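Local atomic coordinates of L-threonine 3-dehydrogenase (Clostridioides difficile, PDB entry 7OL1), a protein that probably oxidises the hydroxyl group of L-threonine at C3, with NAD as the likely hydride acceptor, as a member of the epimerase/dehydratase family of short-chain dehydrogenases. Residues R43-Q49 with V64-I69; T76-F82 with N121-I125; L99-E105 with N160-G164; C174-H178 with H256-F260; P191-Y196 with D232-M236. All blocks are in the same frame, centred on the assembly; numbering follows the deposited sequence.

Contact 5 is the buried one: two parallel strands joined by backbone hydrogen bonds and methionine-rich packing near the centre of the chain. The other four are partly buried and lie farther out. Contact 1, at the far end of helix 33-46, is mainly polar, with side chains meeting loop carbonyls. Contact 2 joins two helices by an apolar centre with a charged margin, and contact 3 sets an aromatic ring beside a helix start. Contacts 3 and 4 share helix 162-181 and both border the second subunit, where carboxylates are divided between chains. Contacts 2 and 4 touch, Glu124 OE1 lying 2.7 Å from Tyr177 OH.

Contact 1: residues R43-Q49 with V64-I69; sequences RNEYGEQ and VCESGI
Arg43 reaches out with a fully extended chain from CG to NE and presents the edge of its guanidinium to the backbone of 64-69. NH1 donates to Val64 O at 3.0 Å in a nearly straight bond (165° at the hydrogen), and the acceptor lies within 5° of the guanidinium plane. NH2, at the same flat group's rim, comes within 2.8 Å of Ile69 O, also near that plane. Gly68 CA lies over one guanidinium face, 3.6 Å above the plane and displaced toward its rim, so the loop wraps the group at both edge and face. Glu48 approaches separately, its chain bent at chi2. Ser67 OG donates to the syn lone pair of Glu48 OE2 at 2.9 Å. OG stands anti to the backbone N of Ser67 (chi1 -166°), which turns it toward the carboxylate. The last pair is apolar against polar: the side chains of Gln49 and Ile69 cross at about a right angle, with Gln49 NE2 3.6 Å from Ile69 CD1. Glu48 and Gln49 follow Gly47, whose positive phi ends the helical conformation and swings the chain toward the loop. Helix 33-46 thus meets the connection between strands 51-55 and 69-72 of a Rossmann-type domain; Arg43 touches Val51 and Ala53 of strand 51-55, Val64 packs on Ala53 and Ile69 on the adjacent Ile52.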
# COMPACT_ATOMS: atom_id res chain seq x y z
N ARG A 43 13.70 -29.44 -2.25
CA ARG A 43 14.95 -30.26 -2.33
C ARG A 43 14.61 -31.66 -2.84
O ARG A 43 15.20 -32.05 -3.87
CB ARG A 43 15.65 -30.36 -0.97
CG ARG A 43 16.60 -29.20 -0.70
CD ARG A 43 17.11 -29.05 0.73
NE ARG A 43 18.10 -27.99 0.70
CZ ARG A 43 18.75 -27.49 1.75
NH1 ARG A 43 18.52 -27.95 2.97
NH2 ARG A 43 19.62 -26.52 1.57
N ASN A 44 13.67 -32.34 -2.17
CA ASN A 44 13.19 -33.70 -2.52
C ASN A 44 12.67 -33.72 -3.96
O ASN A 44 12.93 -34.72 -4.64
CB ASN A 44 12.08 -34.20 -1.60
CG ASN A 44 12.56 -34.46 -0.19
OD1 ASN A 44 13.76 -34.52 0.08
ND2 ASN A 44 11.63 -34.60 0.74
N GLU A 45 12.00 -32.65 -4.40
CA GLU A 45 11.20 -32.64 -5.66
C GLU A 45 12.00 -32.07 -6.83
O GLU A 45 11.57 -32.29 -7.99
CB GLU A 45 9.93 -31.81 -5.46
CG GLU A 45 8.92 -32.48 -4.56
CD GLU A 45 7.55 -31.83 -4.45
OE1 GLU A 45 7.09 -31.14 -5.41
OE2 GLU A 45 6.96 -32.05 -3.40
N TYR A 46 13.04 -31.28 -6.58
CA TYR A 46 13.73 -30.50 -7.64
C TYR A 46 15.26 -30.68 -7.56
O TYR A 46 15.93 -30.20 -8.50
CB TYR A 46 13.35 -29.02 -7.54
CG TYR A 46 11.95 -28.67 -7.97
CD1 TYR A 46 10.88 -28.86 -7.12
CD2 TYR A 46 11.71 -28.10 -9.21
CE1 TYR A 46 9.58 -28.55 -7.51
CE2 TYR A 46 10.42 -27.77 -9.61
CZ TYR A 46 9.36 -27.99 -8.76
OH TYR A 46 8.10 -27.65 -9.16
N GLY A 47 15.78 -31.27 -6.47
CA GLY A 47 17.20 -31.66 -6.36
C GLY A 47 17.93 -30.85 -5.30
O GLY A 47 17.88 -29.61 -5.40
N GLU A 48 18.61 -31.53 -4.37
CA GLU A 48 19.38 -30.92 -3.25
C GLU A 48 20.29 -29.78 -3.77
O GLU A 48 20.54 -28.80 -3.01
CB GLU A 48 20.16 -32.02 -2.52
CG GLU A 48 19.43 -32.62 -1.31
CD GLU A 48 20.08 -32.28 0.02
OE1 GLU A 48 21.27 -31.90 0.02
OE2 GLU A 48 19.40 -32.40 1.07
N GLN A 49 20.69 -29.88 -5.05
CA GLN A 49 21.74 -29.07 -5.70
C GLN A 49 21.12 -27.92 -6.51
O GLN A 49 21.89 -27.11 -7.08
CB GLN A 49 22.59 -30.00 -6.59
CG GLN A 49 24.10 -29.96 -6.31
CD GLN A 49 24.51 -29.81 -4.85
OE1 GLN A 49 24.11 -30.58 -3.96
NE2 GLN A 49 25.35 -28.82 -4.59
N VAL A 64 17.44 -27.57 7.76
CA VAL A 64 17.82 -26.86 6.51
C VAL A 64 19.34 -26.75 6.47
O VAL A 64 19.95 -27.29 5.52
CB VAL A 64 17.22 -25.45 6.42
CG1 VAL A 64 17.69 -24.75 5.16
CG2 VAL A 64 15.70 -25.44 6.49
N CYS A 65 19.90 -26.09 7.49
CA CYS A 65 21.30 -25.60 7.62
C CYS A 65 22.31 -26.74 7.49
O CYS A 65 23.48 -26.42 7.22
CB CYS A 65 21.52 -24.92 8.96
SG CYS A 65 21.10 -23.16 8.90
N GLU A 66 21.88 -27.99 7.70
CA GLU A 66 22.79 -29.15 7.82
C GLU A 66 22.28 -30.26 6.89
O GLU A 66 21.70 -31.24 7.40
CB GLU A 66 22.86 -29.52 9.31
CG GLU A 66 22.66 -28.30 10.23
CD GLU A 66 23.24 -28.37 11.64
OE1 GLU A 66 24.21 -29.12 11.85
OE2 GLU A 66 22.72 -27.63 12.52
N SER A 67 22.43 -30.10 5.57
CA SER A 67 21.85 -31.01 4.55
C SER A 67 22.18 -30.60 3.11
O SER A 67 22.43 -31.53 2.33
CB SER A 67 20.36 -31.11 4.71
OG SER A 67 19.86 -32.20 3.95
N GLY A 68 22.11 -29.32 2.71
CA GLY A 68 22.31 -28.96 1.29
C GLY A 68 23.04 -27.64 1.07
O GLY A 68 24.01 -27.38 1.82
N ILE A 69 22.62 -26.85 0.07
CA ILE A 69 23.14 -25.48 -0.19
C ILE A 69 22.43 -24.46 0.70
O ILE A 69 21.20 -24.44 0.68
CB ILE A 69 22.99 -25.08 -1.66
CG1 ILE A 69 23.45 -26.19 -2.61
CG2 ILE A 69 23.70 -23.75 -1.92
CD1 ILE A 69 23.46 -25.80 -4.11

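Contact 2: residues T76-F82 with N121-I125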
# COMPACT_ATOMS: atom_id res chain seq x y z
N THR A 76 18.00 -6.91 2.39
CA THR A 76 17.99 -5.42 2.30
C THR A 76 19.25 -4.90 1.63
O THR A 76 19.32 -3.69 1.46
CB THR A 76 17.86 -4.73 3.65
OG1 THR A 76 19.07 -4.99 4.34
CG2 THR A 76 16.70 -5.24 4.47
N ASP A 77 20.22 -5.78 1.33
CA ASP A 77 21.43 -5.49 0.52
C ASP A 77 21.19 -5.93 -0.94
O ASP A 77 21.32 -7.13 -1.24
CB ASP A 77 22.62 -6.16 1.20
CG ASP A 77 23.98 -6.01 0.54
OD1 ASP A 77 24.12 -5.20 -0.46
OD2 ASP A 77 24.90 -6.71 1.04
N LYS A 78 20.83 -5.00 -1.83
CA LYS A 78 20.47 -5.38 -3.22
C LYS A 78 21.65 -6.15 -3.80
O LYS A 78 21.49 -7.31 -4.31
CB LYS A 78 20.14 -4.13 -4.04
CG LYS A 78 19.32 -4.36 -5.31
CD LYS A 78 18.98 -3.07 -6.05
CE LYS A 78 19.15 -3.22 -7.55
NZ LYS A 78 18.28 -2.28 -8.31
N ASN A 79 22.83 -5.54 -3.66
CA ASN A 79 24.09 -6.07 -4.23
C ASN A 79 24.25 -7.55 -3.88
O ASN A 79 24.42 -8.38 -4.82
CB ASN A 79 25.30 -5.29 -3.74
CG ASN A 79 26.53 -5.73 -4.49
OD1 ASN A 79 27.31 -6.55 -4.00
ND2 ASN A 79 26.58 -5.33 -5.75
N ARG A 80 24.20 -7.90 -2.59
CA ARG A 80 24.54 -9.30 -2.18
C ARG A 80 23.40 -10.22 -2.66
O ARG A 80 23.70 -11.33 -3.14
CB ARG A 80 24.84 -9.41 -0.69
CG ARG A 80 24.78 -10.83 -0.16
CD ARG A 80 26.06 -11.57 0.21
NE ARG A 80 26.85 -11.80 -0.97
CZ ARG A 80 27.55 -12.91 -1.27
NH1 ARG A 80 27.57 -13.99 -0.50
NH2 ARG A 80 28.23 -12.91 -2.40
N PHE A 81 22.15 -9.75 -2.57
CA PHE A 81 20.95 -10.49 -3.03
C PHE A 81 21.19 -10.86 -4.49
O PHE A 81 21.06 -12.06 -4.85
CB PHE A 81 19.71 -9.61 -2.86
CG PHE A 81 18.35 -10.27 -2.89
CD1 PHE A 81 18.12 -11.46 -3.57
CD2 PHE A 81 17.27 -9.63 -2.29
CE1 PHE A 81 16.86 -12.02 -3.58
CE2 PHE A 81 16.01 -10.19 -2.33
CZ PHE A 81 15.82 -11.38 -2.97
N PHE A 82 21.59 -9.88 -5.29
CA PHE A 82 21.86 -10.07 -6.74
C PHE A 82 23.01 -11.06 -6.93
O PHE A 82 22.95 -11.91 -7.83
CB PHE A 82 22.21 -8.73 -7.39
CG PHE A 82 22.56 -8.78 -8.85
CD1 PHE A 82 21.59 -9.07 -9.80
CD2 PHE A 82 23.83 -8.44 -9.29
CE1 PHE A 82 21.91 -9.07 -11.15
CE2 PHE A 82 24.14 -8.43 -10.64
CZ PHE A 82 23.18 -8.76 -11.57
N ASN A 121 13.93 -4.93 -3.59
CA ASN A 121 15.26 -5.38 -4.04
C ASN A 121 15.03 -6.61 -4.91
O ASN A 121 15.50 -6.65 -6.07
CB ASN A 121 16.20 -5.62 -2.86
CG ASN A 121 16.78 -4.35 -2.23
OD1 ASN A 121 16.72 -3.24 -2.78
ND2 ASN A 121 17.34 -4.53 -1.04
N GLY A 122 14.33 -7.59 -4.36
CA GLY A 122 13.98 -8.83 -5.08
C GLY A 122 13.25 -8.55 -6.39
O GLY A 122 13.45 -9.31 -7.35
N LEU A 123 12.41 -7.52 -6.44
CA LEU A 123 11.60 -7.28 -7.65
C LEU A 123 12.55 -6.75 -8.72
O LEU A 123 12.45 -7.19 -9.88
CB LEU A 123 10.44 -6.31 -7.36
CG LEU A 123 9.26 -6.93 -6.61
CD1 LEU A 123 8.32 -5.87 -6.09
CD2 LEU A 123 8.50 -7.91 -7.50
N GLU A 124 13.47 -5.88 -8.32
CA GLU A 124 14.43 -5.23 -9.25
C GLU A 124 15.35 -6.33 -9.79
O GLU A 124 15.68 -6.29 -11.01
CB GLU A 124 15.14 -4.05 -8.57
CG GLU A 124 14.35 -2.75 -8.62
CD GLU A 124 14.33 -2.09 -9.99
OE1 GLU A 124 13.23 -1.59 -10.41
OE2 GLU A 124 15.41 -2.07 -10.63
N ILE A 125 15.71 -7.31 -8.96
CA ILE A 125 16.53 -8.47 -9.40
C ILE A 125 15.72 -9.27 -10.43
O ILE A 125 16.25 -9.52 -11.51
CB ILE A 125 16.95 -9.33 -8.19
CG1 ILE A 125 18.02 -8.63 -7.37
CG2 ILE A 125 17.42 -10.68 -8.67
CD1 ILE A 125 18.22 -9.20 -6.00
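The CD1 methyl of Ile125 sits over one face of the Phe81 ring, 3.6 Å from its centroid and 30° off the normal, a CH-pi contact displaced toward the CG-CD1 bond. Beside it Phe81 CE2 lies 3.7 Å from Gly122 CA, where the absence of a side chain lets the ring come close to helix 108-129. Ile125 CG1 also reaches Phe82 CB at 4.2 Å. At the margin, the aliphatic part of Lys78 crosses the Asn121 amide at a slant, its CB 3.8 Å from Asn121 OD1, and Lys78 NZ ends 3.7 Å from Glu124 OE2 in a long salt bridge. Further out, Asn121 ND2 is held by Val75 O, while Glu124 OE1 bonds to Tyr177 OH and OE2 faces Lys78. The phenyl ring is carried into the interface with CG anti to the backbone N (chi1 -163°), and Leu73, Val75 and Leu26 pack around it. Asp77 caps the start of helix 78-87 through a weak bond from Arg80 N. The short helix segments cross at -49°, their axes 9.7 Å apart. The contact is thus mainly apolar; the charge pair, long and on an exposed lysine, probably contributes little.

Contact 3: residues L99-E105 with N160-G164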
# COMPACT_ATOMS: atom_id res chain seq x y z
N LEU A 99 9.53 -9.71 8.63
CA LEU A 99 9.00 -9.77 10.01
C LEU A 99 7.47 -9.91 9.92
O LEU A 99 6.85 -9.19 9.10
CB LEU A 99 9.44 -8.50 10.75
CG LEU A 99 10.96 -8.24 10.79
CD1 LEU A 99 11.29 -7.35 11.98
CD2 LEU A 99 11.79 -9.51 10.86
N LEU A 100 6.92 -10.83 10.72
CA LEU A 100 5.47 -11.18 10.82
C LEU A 100 4.86 -10.47 12.05
O LEU A 100 5.64 -9.78 12.75
CB LEU A 100 5.35 -12.70 10.91
CG LEU A 100 6.08 -13.50 9.81
CD1 LEU A 100 5.80 -14.98 9.91
CD2 LEU A 100 5.73 -13.03 8.41
N SER A 101 3.55 -10.69 12.28
CA SER A 101 2.60 -9.92 13.15
C SER A 101 3.27 -9.45 14.46
O SER A 101 3.45 -8.24 14.61
CB SER A 101 1.33 -10.74 13.44
OG SER A 101 0.17 -10.20 12.80
N ALA A 102 3.56 -10.37 15.38
CA ALA A 102 4.03 -10.08 16.76
C ALA A 102 5.24 -9.15 16.72
O ALA A 102 5.24 -8.10 17.41
CB ALA A 102 4.39 -11.38 17.45
N VAL A 103 6.27 -9.56 15.98
CA VAL A 103 7.60 -8.90 15.97
C VAL A 103 7.41 -7.55 15.28
O VAL A 103 7.93 -6.53 15.78
CB VAL A 103 8.65 -9.78 15.26
CG1 VAL A 103 10.03 -9.15 15.26
CG2 VAL A 103 8.70 -11.18 15.87
N ALA A 104 6.67 -7.53 14.18
CA ALA A 104 6.43 -6.30 13.40
C ALA A 104 5.79 -5.22 14.30
O ALA A 104 6.17 -4.05 14.10
CB ALA A 104 5.60 -6.59 12.17
N GLU A 105 4.90 -5.56 15.25
CA GLU A 105 4.16 -4.53 16.05
C GLU A 105 5.16 -3.84 16.99
O GLU A 105 5.05 -2.60 17.12
CB GLU A 105 2.92 -5.08 16.77
CG GLU A 105 1.57 -4.55 16.24
CD GLU A 105 1.53 -3.75 14.92
OE1 GLU A 105 1.23 -2.52 14.99
OE2 GLU A 105 1.80 -4.35 13.82
N ASN A 160 -4.65 -2.03 10.08
CA ASN A 160 -4.19 -1.08 11.13
C ASN A 160 -2.93 -1.63 11.82
O ASN A 160 -2.48 -1.01 12.81
CB ASN A 160 -5.31 -0.85 12.17
CG ASN A 160 -5.73 -2.13 12.88
OD1 ASN A 160 -5.63 -3.24 12.35
ND2 ASN A 160 -6.22 -2.01 14.10
N THR A 161 -2.41 -2.78 11.37
CA THR A 161 -1.11 -3.38 11.77
C THR A 161 -0.03 -3.00 10.74
O THR A 161 -0.38 -2.85 9.53
CB THR A 161 -1.19 -4.90 11.87
OG1 THR A 161 -1.36 -5.45 10.56
CG2 THR A 161 -2.32 -5.38 12.76
N MET A 162 1.24 -2.86 11.18
CA MET A 162 2.36 -2.51 10.27
C MET A 162 2.59 -3.71 9.35
O MET A 162 2.79 -3.48 8.15
CB MET A 162 3.65 -2.16 11.01
CG MET A 162 4.89 -2.03 10.13
SD MET A 162 4.84 -0.67 8.94
CE MET A 162 5.02 0.75 10.03
N TYR A 163 2.50 -4.94 9.87
CA TYR A 163 2.65 -6.15 9.02
C TYR A 163 1.65 -6.05 7.86
O TYR A 163 2.06 -6.11 6.67
CB TYR A 163 2.49 -7.44 9.81
CG TYR A 163 2.57 -8.68 8.95
CD1 TYR A 163 3.52 -8.78 7.96
CD2 TYR A 163 1.70 -9.74 9.11
CE1 TYR A 163 3.60 -9.90 7.15
CE2 TYR A 163 1.78 -10.88 8.32
CZ TYR A 163 2.73 -10.95 7.33
OH TYR A 163 2.86 -12.02 6.54
N GLY A 164 0.37 -5.85 8.19
CA GLY A 164 -0.70 -5.72 7.18
C GLY A 164 -0.39 -4.64 6.17
O GLY A 164 -0.49 -4.86 4.95
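Tyr163 stands at the tyrosine position of the Tyr-X-X-X-Lys motif of the short-chain dehydrogenases, and Leu100 from the start of helix 101-106 covers one face of its ring. Leu100 CA lies over the centre of that face, 4.1 Å from the centroid and only 6° off the normal. The Leu100 side chain runs alongside the tyrosine in the same direction and brings CD2 to 3.6 Å from Tyr163 OH. Leu99 O approaches obliquely, 3.5 Å from Tyr163 CD1, and Ala104 CB packs on Tyr163 CB at 4.0 Å. With CG anti to the backbone N (chi1 177°), the ring extends from the first turn of helix 162-181 across the N-terminal end of helix 101-106. Glu105 OE2 uses its syn lone pair to accept Met162 N at 3.1 Å, and Thr161, at the N-cap, accepts Gly164 N with OG1 at 3.0 Å. Glu105 OE1 meanwhile bonds to Tyr176 OH of the second subunit, so one carboxylate ties the helix start to the dimer interface. Asn115 of helix 108-129 and Ala140 also touch the tyrosine. Such placement, with the tyrosine in the first turn of a long helix that continues into the subunit interface, is typical of short-chain dehydrogenases.

Contact 4: residues C174-H178 with H256-F260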
# COMPACT_ATOMS: atom_id res chain seq x y z
N CYS A 174 4.14 -5.66 -6.27
CA CYS A 174 4.29 -6.90 -7.05
C CYS A 174 3.39 -6.83 -8.29
O CYS A 174 3.89 -7.21 -9.38
CB CYS A 174 4.00 -8.11 -6.19
SG CYS A 174 5.19 -8.34 -4.86
N ASP A 175 2.15 -6.33 -8.19
CA ASP A 175 1.28 -6.23 -9.40
C ASP A 175 1.86 -5.16 -10.33
O ASP A 175 1.83 -5.38 -11.55
CB ASP A 175 -0.22 -6.04 -9.09
CG ASP A 175 -0.95 -7.32 -8.66
OD1 ASP A 175 -0.33 -8.41 -8.60
OD2 ASP A 175 -2.15 -7.21 -8.36
N TYR A 176 2.42 -4.06 -9.80
CA TYR A 176 3.02 -2.99 -10.64
C TYR A 176 4.18 -3.57 -11.47
O TYR A 176 4.29 -3.17 -12.64
CB TYR A 176 3.51 -1.78 -9.84
CG TYR A 176 4.23 -0.73 -10.65
CD1 TYR A 176 3.52 0.23 -11.35
CD2 TYR A 176 5.62 -0.64 -10.69
CE1 TYR A 176 4.15 1.21 -12.10
CE2 TYR A 176 6.27 0.33 -11.44
CZ TYR A 176 5.54 1.27 -12.16
OH TYR A 176 6.12 2.26 -12.94
N TYR A 177 5.00 -4.46 -10.91
CA TYR A 177 6.21 -4.97 -11.60
C TYR A 177 5.73 -5.83 -12.77
O TYR A 177 6.36 -5.79 -13.87
CB TYR A 177 7.22 -5.59 -10.61
CG TYR A 177 8.23 -4.58 -10.10
CD1 TYR A 177 7.92 -3.69 -9.08
CD2 TYR A 177 9.46 -4.44 -10.71
CE1 TYR A 177 8.81 -2.72 -8.66
CE2 TYR A 177 10.38 -3.49 -10.29
CZ TYR A 177 10.05 -2.63 -9.27
OH TYR A 177 10.96 -1.70 -8.87
N HIS A 178 4.59 -6.52 -12.60
CA HIS A 178 3.96 -7.29 -13.71
C HIS A 178 3.32 -6.36 -14.74
O HIS A 178 3.62 -6.49 -15.95
CB HIS A 178 2.93 -8.28 -13.19
CG HIS A 178 2.27 -8.99 -14.33
ND1 HIS A 178 2.96 -9.94 -15.08
CD2 HIS A 178 1.05 -8.84 -14.88
CE1 HIS A 178 2.17 -10.36 -16.04
NE2 HIS A 178 1.01 -9.69 -15.95
N HIS A 256 -5.99 -12.25 -11.52
CA HIS A 256 -5.24 -11.79 -10.32
C HIS A 256 -3.84 -12.42 -10.27
O HIS A 256 -3.57 -13.44 -10.93
CB HIS A 256 -6.04 -12.16 -9.07
CG HIS A 256 -7.46 -11.73 -9.12
ND1 HIS A 256 -8.45 -12.52 -9.64
CD2 HIS A 256 -8.05 -10.57 -8.76
CE1 HIS A 256 -9.59 -11.89 -9.56
NE2 HIS A 256 -9.38 -10.69 -9.04
N ARG A 257 -2.95 -11.81 -9.49
CA ARG A 257 -1.55 -12.27 -9.35
C ARG A 257 -1.14 -12.10 -7.88
O ARG A 257 -0.84 -13.13 -7.23
CB ARG A 257 -0.65 -11.54 -10.35
CG ARG A 257 -0.51 -12.25 -11.69
CD ARG A 257 0.30 -11.52 -12.76
NE ARG A 257 1.35 -12.43 -13.20
CZ ARG A 257 1.35 -13.04 -14.36
NH1 ARG A 257 0.39 -12.78 -15.22
NH2 ARG A 257 2.31 -13.87 -14.67
N ASN A 258 -1.18 -10.87 -7.35
CA ASN A 258 -0.64 -10.62 -5.98
C ASN A 258 -1.75 -9.99 -5.15
O ASN A 258 -2.02 -8.81 -5.35
CB ASN A 258 0.63 -9.76 -6.02
CG ASN A 258 1.79 -10.41 -6.76
OD1 ASN A 258 2.51 -11.24 -6.17
ND2 ASN A 258 1.99 -10.03 -8.02
N ALA A 259 -2.40 -10.75 -4.27
CA ALA A 259 -2.22 -12.18 -4.06
C ALA A 259 -3.58 -12.87 -3.85
O ALA A 259 -4.52 -12.23 -3.33
CB ALA A 259 -1.38 -12.42 -2.83
N PHE A 260 -3.62 -14.17 -4.09
CA PHE A 260 -4.86 -14.98 -4.17
C PHE A 260 -5.26 -15.39 -2.77
O PHE A 260 -4.40 -15.96 -2.12
CB PHE A 260 -4.64 -16.25 -4.98
CG PHE A 260 -4.62 -16.08 -6.47
CD1 PHE A 260 -5.78 -16.14 -7.20
CD2 PHE A 260 -3.43 -15.96 -7.16
CE1 PHE A 260 -5.78 -16.03 -8.58
CE2 PHE A 260 -3.42 -15.83 -8.55
CZ PHE A 260 -4.60 -15.85 -9.26
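Asp175 OD1 accepts two bonds from Asn258. The amide ND2 approaches nearly along the C-O direction at 2.9 Å, with OD1 close to the amide plane; the backbone N, also at 2.9 Å, makes a weak, strongly bent bond (122°). The second carboxylate oxygen, OD2, is taken by Arg158 of the second subunit, whose NH2 also donates to Asn258 O. Asn258 ND2 has a further partner in Thr185 OG1, which in turn bonds to Cys174 O. Cys174 CB packs against the Asn258 amide. Helix 162-181 is one of the two long helices, with 108-129, that face the partner subunit, consistent with the four-helix dimer interface of short-chain dehydrogenases; here the loop leading to strand 260-261 is fastened near its C-terminal end. Next to this carboxylate-amide pair, Arg257 lays its guanidinium flat over His178, planes 16° apart and centres 3.6 Å apart, while Arg257 CD sits over the middle of the ring, 3.5 Å from the centroid. With CG trans to its backbone N (chi1 177°), His178 turns its imidazole toward the loop. Polar edges of both groups are met by others: Arg257 NE by Thr185 O and NH2 by Asp184 in a salt bridge, His178 ND1 by Val183 O.

Contact 5: residues P191-Y196 with D232-M236; sequences PGLISY and DMMYM
Ile194 O accepts the backbone N of Met236 at 2.8 Å, the shortest hydrogen bond between 191-196 and 232-236. Met234 lies between two such links: its N donates to Gly192 O at 2.9 Å, and its O receives Ile194 N at 3.1 Å, the donors standing almost in line with the carbonyls. Each of these two oxygens also meets a CA-H, Gly192 O that of Met233 and Met234 O that of Leu193. Gly192 N reaches Asp232 O only weakly. This is the bonding pattern of parallel strands, here 184-194 and 232-235 in the central sheet of the Rossmann-type fold; the short strand segments cross at -31°, and strand 232-235 runs straight into helix 236-248, with Tyr235 at the N-cap. Side chains alternate across the sheet. On the face of Leu193 and Met234 the two run side by side, Leu193 CD2 3.8 Å from Met234 CB, and Pro191 CG rests 3.8 Å from Met234 CB. Met236, bent at chi2 and chi3, curls its CE to 3.8 Å from Leu193 CD1, where Gln33 of helix 33-46 touches both. On the opposite face Ile194 CD1 meets Met233 SD at 4.0 Å, against helix 207-217. Tyr235 crosses Tyr196 at about a right angle, its OH at the ring edge, 3.3 Å from Tyr196 CD2; that hydroxyl is hydrogen-bonded to Asp327. Asp232 OD2 is met by Thr263 OG1 and Leu304 N.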
# COMPACT_ATOMS: atom_id res chain seq x y z
N PRO A 191 -3.71 -17.94 5.38
CA PRO A 191 -4.32 -17.85 6.70
C PRO A 191 -3.36 -18.38 7.76
O PRO A 191 -2.24 -18.66 7.43
CB PRO A 191 -5.48 -18.84 6.56
CG PRO A 191 -4.93 -19.93 5.66
CD PRO A 191 -4.10 -19.16 4.65
N GLY A 192 -3.87 -18.57 8.97
CA GLY A 192 -3.22 -19.39 10.01
C GLY A 192 -2.73 -20.69 9.41
O GLY A 192 -3.52 -21.40 8.78
N LEU A 193 -1.44 -20.96 9.56
CA LEU A 193 -0.86 -22.27 9.19
C LEU A 193 -0.58 -23.06 10.47
O LEU A 193 -0.19 -22.43 11.53
CB LEU A 193 0.40 -22.02 8.37
CG LEU A 193 0.17 -21.29 7.06
CD1 LEU A 193 1.44 -21.21 6.23
CD2 LEU A 193 -0.93 -21.96 6.26
N ILE A 194 -0.84 -24.37 10.36
CA ILE A 194 -0.65 -25.44 11.38
C ILE A 194 0.45 -26.35 10.85
O ILE A 194 0.26 -26.89 9.71
CB ILE A 194 -1.95 -26.26 11.60
CG1 ILE A 194 -3.20 -25.39 11.71
CG2 ILE A 194 -1.83 -27.18 12.80
CD1 ILE A 194 -3.22 -24.57 12.95
N SER A 195 1.54 -26.52 11.62
CA SER A 195 2.59 -27.53 11.31
C SER A 195 3.03 -28.29 12.57
O SER A 195 2.76 -27.82 13.70
CB SER A 195 3.77 -26.94 10.59
OG SER A 195 4.75 -26.48 11.51
N TYR A 196 3.68 -29.43 12.33
CA TYR A 196 4.22 -30.32 13.38
C TYR A 196 5.74 -30.16 13.51
O TYR A 196 6.25 -30.51 14.58
CB TYR A 196 3.86 -31.76 13.06
CG TYR A 196 4.11 -32.22 11.65
CD1 TYR A 196 5.34 -32.73 11.27
CD2 TYR A 196 3.09 -32.24 10.71
CE1 TYR A 196 5.56 -33.22 9.99
CE2 TYR A 196 3.30 -32.72 9.43
CZ TYR A 196 4.54 -33.22 9.07
OH TYR A 196 4.75 -33.71 7.80
N ASP A 232 -9.76 -18.39 9.29
CA ASP A 232 -9.23 -19.35 8.28
C ASP A 232 -7.95 -20.00 8.82
O ASP A 232 -7.15 -19.30 9.49
CB ASP A 232 -8.91 -18.72 6.94
CG ASP A 232 -10.14 -18.25 6.21
OD1 ASP A 232 -10.61 -17.12 6.54
OD2 ASP A 232 -10.59 -18.99 5.30
N MET A 233 -7.79 -21.27 8.47
CA MET A 233 -6.61 -22.10 8.75
C MET A 233 -6.33 -22.99 7.54
O MET A 233 -7.25 -23.19 6.71
CB MET A 233 -6.82 -23.00 9.96
CG MET A 233 -7.13 -22.24 11.20
SD MET A 233 -5.68 -21.58 11.92
CE MET A 233 -6.40 -20.86 13.40
N MET A 234 -5.10 -23.50 7.49
CA MET A 234 -4.63 -24.44 6.46
C MET A 234 -3.49 -25.28 7.08
O MET A 234 -2.72 -24.75 7.91
CB MET A 234 -4.19 -23.65 5.23
CG MET A 234 -3.89 -24.53 4.04
SD MET A 234 -3.54 -23.69 2.46
CE MET A 234 -4.79 -22.41 2.48
N TYR A 235 -3.44 -26.58 6.78
CA TYR A 235 -2.37 -27.49 7.25
C TYR A 235 -1.15 -27.31 6.36
O TYR A 235 -1.31 -27.33 5.09
CB TYR A 235 -2.80 -28.96 7.17
CG TYR A 235 -2.05 -29.96 8.02
CD1 TYR A 235 -1.50 -29.60 9.24
CD2 TYR A 235 -1.94 -31.28 7.64
CE1 TYR A 235 -0.87 -30.52 10.05
CE2 TYR A 235 -1.30 -32.22 8.43
CZ TYR A 235 -0.77 -31.84 9.65
OH TYR A 235 -0.15 -32.73 10.47
N MET A 236 0.03 -27.24 6.97
CA MET A 236 1.25 -26.80 6.24
C MET A 236 1.37 -27.50 4.89
O MET A 236 1.64 -26.83 3.89
CB MET A 236 2.50 -27.00 7.08
CG MET A 236 3.73 -26.48 6.37
SD MET A 236 3.64 -24.73 5.91
CE MET A 236 3.73 -23.97 7.53